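Local coordinates for protein peptidyl-prolyl cis-trans isomerase cyclophilin-type (Toxoplasma gondii, PDB 3BO7) that probably catalyses the cis-trans isomerisation of peptide bonds preceding proline and so speeds protein folding, at residues F89-D94 / G111-L116; C31-R36 / S81-G86. One frame throughout, in Å; residues are numbered along the deposited sequence.

Contact 1. Residues F89-D94 / G111-L116; sequences FEDEFD and GKHSNL. With SO4 (sulfate ion), chain I; SO4 (sulfate ion), chain J; SO4 (sulfate ion), chain K.
Asp91 OD1 accepts three hydrogen bonds: one from Asn115 ND2 at 2.8 Å and one from each of two waters. The amide of Asn115 stands steeply against the carboxylate, planes 79° apart, and its nitrogen reaches OD1 from above the carboxylate plane. The same ND2 donates a second bond, to Phe89 O, so both its hydrogens are spent on the 89-94 loop. An asparagine suits this place because its short amide supplies two N-H donors, while its OD1 takes a hydrogen from the water that also bonds Asp91 OD1. The second water runs from Asp91 OD1 to Gly111 O and accepts from Ser114 N. With its CG beside the backbone N and anti to the carbonyl carbon (chi1 -66°), Asp91 can turn OD2 to the facing loop, where it receives the nearly straight bond of His113 N at 3.0 Å. His113 ND1 in turn accepts from Asp91 N at 2.9 Å, in the ring plane, while Glu90 CG lies over a face of the imidazole. Phe89 and Asn115 form a single antiparallel hydrogen-bonded pair, Phe89 N to Asn115 O at 3.1 Å, with a weak return bond from Asn115 N to Phe89 O. Asn115 CB rests over the Phe89 ring, 3.5 Å from its centroid. Asp91, Asn115 and His113 together join two irregular loops, which precede and follow strand 104-107 of the cyclophilin sheet. Because ND1 acts as acceptor, a neutral His113 would probably carry its proton on NE2.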
# COMPACT_ATOMS: atom_id res chain seq x y z
N PHE A 89 -7.97 12.38 -1.28
CA PHE A 89 -8.41 12.69 0.08
C PHE A 89 -7.26 13.19 0.94
O PHE A 89 -6.08 13.00 0.62
CB PHE A 89 -9.16 11.50 0.72
CG PHE A 89 -8.36 10.23 0.78
CD1 PHE A 89 -7.55 9.94 1.88
CD2 PHE A 89 -8.42 9.32 -0.26
CE1 PHE A 89 -6.81 8.77 1.93
CE2 PHE A 89 -7.69 8.15 -0.22
CZ PHE A 89 -6.88 7.87 0.88
N GLU A 90 -7.63 13.85 2.04
CA GLU A 90 -6.68 14.50 2.92
C GLU A 90 -5.83 13.53 3.72
O GLU A 90 -6.19 12.36 3.93
CB GLU A 90 -7.41 15.47 3.86
CG GLU A 90 -8.03 16.66 3.13
CD GLU A 90 -8.64 17.70 4.07
OE1 GLU A 90 -9.24 18.69 3.57
OE2 GLU A 90 -8.51 17.53 5.31
N ASP A 91 -4.67 14.01 4.15
CA ASP A 91 -3.76 13.22 4.95
C ASP A 91 -4.32 12.98 6.34
O ASP A 91 -5.14 13.77 6.84
CB ASP A 91 -2.40 13.92 5.04
CG ASP A 91 -1.68 14.00 3.69
OD1 ASP A 91 -1.68 13.00 2.94
OD2 ASP A 91 -1.12 15.08 3.39
N GLU A 92 -3.89 11.89 6.96
CA GLU A 92 -4.27 11.56 8.32
C GLU A 92 -3.05 11.08 9.06
O GLU A 92 -2.48 10.03 8.75
CB GLU A 92 -5.34 10.48 8.35
CG GLU A 92 -6.64 10.84 7.63
CD GLU A 92 -7.49 9.62 7.37
OE1 GLU A 92 -7.09 8.78 6.52
OE2 GLU A 92 -8.56 9.51 8.01
N PHE A 93 -2.64 11.88 10.05
CA PHE A 93 -1.45 11.60 10.82
C PHE A 93 -1.88 11.35 12.25
O PHE A 93 -2.97 11.76 12.66
CB PHE A 93 -0.47 12.78 10.73
CG PHE A 93 -0.15 13.20 9.31
CD1 PHE A 93 0.24 12.25 8.36
CD2 PHE A 93 -0.21 14.54 8.94
CE1 PHE A 93 0.53 12.63 7.05
CE2 PHE A 93 0.09 14.94 7.62
CZ PHE A 93 0.47 13.98 6.68
N ASP A 94 -1.02 10.66 13.00
CA ASP A 94 -1.27 10.33 14.39
C ASP A 94 0.10 10.01 14.97
O ASP A 94 0.88 9.30 14.35
CB ASP A 94 -2.22 9.12 14.48
CG ASP A 94 -2.78 8.91 15.89
OD1 ASP A 94 -1.99 8.68 16.84
OD2 ASP A 94 -4.01 8.91 16.03
N GLY A 111 2.68 15.30 -2.44
CA GLY A 111 2.45 16.47 -1.59
C GLY A 111 1.19 16.34 -0.75
O GLY A 111 0.51 15.31 -0.78
N LYS A 112 0.87 17.40 0.00
CA LYS A 112 -0.31 17.46 0.87
C LYS A 112 -1.58 16.98 0.19
O LYS A 112 -1.85 17.36 -0.95
CB LYS A 112 -0.59 18.90 1.28
CG LYS A 112 0.43 19.56 2.17
CD LYS A 112 -0.05 20.95 2.57
CE LYS A 112 -0.60 21.77 1.38
NZ LYS A 112 -0.96 23.17 1.78
N HIS A 113 -2.34 16.17 0.91
CA HIS A 113 -3.71 15.79 0.53
C HIS A 113 -3.88 15.37 -0.93
O HIS A 113 -4.75 15.88 -1.63
CB HIS A 113 -4.70 16.90 0.91
CG HIS A 113 -4.42 17.52 2.25
ND1 HIS A 113 -4.36 16.79 3.41
CD2 HIS A 113 -4.19 18.81 2.60
CE1 HIS A 113 -4.10 17.59 4.43
NE2 HIS A 113 -3.99 18.83 3.96
N SER A 114 -3.04 14.45 -1.38
CA SER A 114 -3.09 13.93 -2.75
C SER A 114 -3.15 12.40 -2.74
O SER A 114 -2.56 11.74 -3.60
CB SER A 114 -1.88 14.40 -3.55
OG SER A 114 -0.68 14.10 -2.87
N ASN A 115 -3.88 11.85 -1.78
CA ASN A 115 -4.01 10.41 -1.60
C ASN A 115 -5.05 9.82 -2.55
O ASN A 115 -6.19 10.28 -2.60
CB ASN A 115 -4.39 10.08 -0.16
CG ASN A 115 -3.36 10.51 0.84
OD1 ASN A 115 -2.26 9.95 0.89
ND2 ASN A 115 -3.70 11.51 1.66
N LEU A 116 -4.64 8.81 -3.29
CA LEU A 116 -5.54 8.11 -4.18
C LEU A 116 -5.54 6.61 -3.87
O LEU A 116 -6.35 6.15 -3.06
CB LEU A 116 -5.20 8.41 -5.66
CG LEU A 116 -5.55 9.82 -6.15
CD1 LEU A 116 -5.14 10.01 -7.61
CD2 LEU A 116 -7.04 10.12 -5.99
S SO4 I . -11.40 13.78 2.86
O1 SO4 I . -10.64 12.78 3.61
O2 SO4 I . -12.38 13.11 2.01
O3 SO4 I . -12.11 14.68 3.78
O4 SO4 I . -10.47 14.57 2.07
S SO4 J . 2.32 24.16 3.11
O1 SO4 J . 1.05 24.77 3.50
O2 SO4 J . 2.68 23.16 4.11
O3 SO4 J . 2.19 23.54 1.80
O4 SO4 J . 3.37 25.18 3.04
S SO4 K . -0.48 26.68 0.04
O1 SO4 K . 0.49 27.71 0.43
O2 SO4 K . -1.38 26.39 1.16
O3 SO4 K . -1.27 27.13 -1.10
O4 SO4 K . 0.22 25.45 -0.33
O HOH W 1 -0.34 10.58 2.72
O HOH W 2 -1.05 13.32 0.41

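Contact 2. Residues C31-R36 / S81-G86; sequences CDSFLR and SGFPGG. With EDO (1,2-ethanediol), chain N.
Ser33 holds its OG anti to the backbone N (chi1 177°), which swings the hydroxyl off the helix to meet Gly82, and Arg36, extended from CG to NE, carries its guanidinium out to Phe83. Gly82 N donates to Ser33 OG at 2.8 Å in an almost straight bond of 174°. The backbones come very close here: Gly82 CA makes a CA-H...O contact with Ser33 O at 3.3 Å, an approach that Gly82 allows by having no side chain. Farther along, Arg36 CB and CD lie against Gly82 O. Phe83 presents its edge to the arginine, with CD1 over the centre of one guanidinium face, 3.7 Å from Arg36 CZ; the planes are 72° apart. An aromatic suits the place because a face of the same ring is turned to Ser33, whose CB lies 3.7 Å from Phe83 CE2. Asp32, one helical turn earlier, steadies the guanidinium by a side-on salt bridge, NE to OD1 at 3.0 Å and NH2 to OD2 at 2.8 Å, and the Phe83 edge also faces OD2. Pro84 and Gly85 occupy the corners of a type II turn, closed by Gly86 N to Phe83 O, where the positive phi of Gly85 suits glycine. Gly82 and Phe83, leading into the turn, thus pack against helix 28-39, whose Phe34 and Leu35 reach strand 7-13 and whose Cys31 and Leu35 touch strand 16-22.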
# COMPACT_ATOMS: atom_id res chain seq x y z
N CYS A 31 -8.31 3.97 5.13
CA CYS A 31 -8.74 2.58 5.25
C CYS A 31 -10.02 2.36 4.48
O CYS A 31 -10.14 1.39 3.72
CB CYS A 31 -8.93 2.21 6.71
SG CYS A 31 -7.39 2.20 7.61
N ASP A 32 -10.97 3.27 4.65
CA ASP A 32 -12.24 3.24 3.92
C ASP A 32 -12.04 3.25 2.41
O ASP A 32 -12.56 2.38 1.70
CB ASP A 32 -13.11 4.41 4.35
CG ASP A 32 -14.56 4.19 4.03
OD1 ASP A 32 -14.91 3.10 3.51
OD2 ASP A 32 -15.37 5.11 4.31
N SER A 33 -11.27 4.21 1.92
CA SER A 33 -10.94 4.29 0.50
C SER A 33 -10.39 2.97 -0.02
O SER A 33 -10.83 2.47 -1.06
CB SER A 33 -9.92 5.41 0.24
OG SER A 33 -9.54 5.44 -1.12
N PHE A 34 -9.42 2.42 0.73
CA PHE A 34 -8.71 1.22 0.32
C PHE A 34 -9.67 0.03 0.20
O PHE A 34 -9.62 -0.72 -0.79
CB PHE A 34 -7.59 0.92 1.32
CG PHE A 34 -6.60 -0.13 0.86
CD1 PHE A 34 -5.49 0.23 0.10
CD2 PHE A 34 -6.78 -1.47 1.18
CE1 PHE A 34 -4.57 -0.73 -0.34
CE2 PHE A 34 -5.86 -2.44 0.74
CZ PHE A 34 -4.75 -2.06 -0.02
N LEU A 35 -10.54 -0.10 1.20
CA LEU A 35 -11.52 -1.19 1.28
C LEU A 35 -12.60 -1.03 0.24
O LEU A 35 -13.06 -2.02 -0.34
CB LEU A 35 -12.10 -1.30 2.71
CG LEU A 35 -11.12 -1.77 3.80
CD1 LEU A 35 -11.63 -1.50 5.21
CD2 LEU A 35 -10.75 -3.25 3.65
N ARG A 36 -13.00 0.20 -0.03
CA ARG A 36 -13.93 0.46 -1.14
C ARG A 36 -13.34 0.04 -2.50
O ARG A 36 -14.07 -0.41 -3.38
CB ARG A 36 -14.39 1.92 -1.17
CG ARG A 36 -15.32 2.30 -0.02
CD ARG A 36 -15.88 3.69 -0.18
NE ARG A 36 -16.23 4.29 1.11
CZ ARG A 36 -17.13 5.26 1.25
NH1 ARG A 36 -17.77 5.73 0.20
NH2 ARG A 36 -17.39 5.77 2.46
N SER A 81 -9.23 7.38 -5.78
CA SER A 81 -9.52 6.90 -4.44
C SER A 81 -10.77 6.01 -4.50
O SER A 81 -11.42 5.93 -5.54
CB SER A 81 -9.72 8.06 -3.47
OG SER A 81 -10.92 8.75 -3.76
N GLY A 82 -11.09 5.35 -3.39
CA GLY A 82 -12.27 4.49 -3.30
C GLY A 82 -13.60 5.21 -3.16
O GLY A 82 -14.65 4.58 -3.26
N PHE A 83 -13.57 6.52 -2.90
CA PHE A 83 -14.78 7.33 -2.71
C PHE A 83 -15.50 7.67 -4.03
O PHE A 83 -14.87 7.66 -5.08
CB PHE A 83 -14.43 8.59 -1.92
CG PHE A 83 -13.78 8.32 -0.57
CD1 PHE A 83 -14.48 7.65 0.44
CD2 PHE A 83 -12.47 8.72 -0.32
CE1 PHE A 83 -13.89 7.39 1.68
CE2 PHE A 83 -11.87 8.47 0.92
CZ PHE A 83 -12.58 7.80 1.92
N PRO A 84 -16.83 7.92 -3.98
CA PRO A 84 -17.52 8.36 -5.21
C PRO A 84 -16.91 9.60 -5.85
O PRO A 84 -16.72 10.62 -5.19
CB PRO A 84 -18.96 8.67 -4.73
CG PRO A 84 -18.91 8.65 -3.23
CD PRO A 84 -17.77 7.74 -2.86
N GLY A 85 -16.59 9.51 -7.14
CA GLY A 85 -15.95 10.60 -7.85
C GLY A 85 -14.46 10.38 -8.00
O GLY A 85 -13.84 10.90 -8.92
N GLY A 86 -13.88 9.62 -7.07
CA GLY A 86 -12.47 9.25 -7.12
C GLY A 86 -11.47 10.35 -6.78
O GLY A 86 -10.30 10.21 -7.06
C1 EDO N . -18.36 9.14 1.57
O1 EDO N . -17.50 10.20 1.12
C2 EDO N . -19.47 8.93 0.54
O2 EDO N . -20.01 7.61 0.64

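Contacts 1 and 2 are neighbours, their centres 13 Å apart, and they meet through Phe89 and Leu116. The ring that receives Asn115 in contact 1 sends Phe89 CE2 to within 3.4 Å of Ser33 OG and Phe89 CD2 to 3.7 Å from Ser81 CB, both in contact 2; Leu116 CD2 likewise packs 3.5 Å from Ser81 N. Residues 81-86 and 89-94 belong to one long loop between strands 56-59 and 104-107, fastened first to helix 28-39 and then to the 111-116 loop. Arg29 of that helix connects them again: it makes a cation-pi contact with Phe83 and shares with Glu90 N a sulfate, probably from the crystallisation liquor.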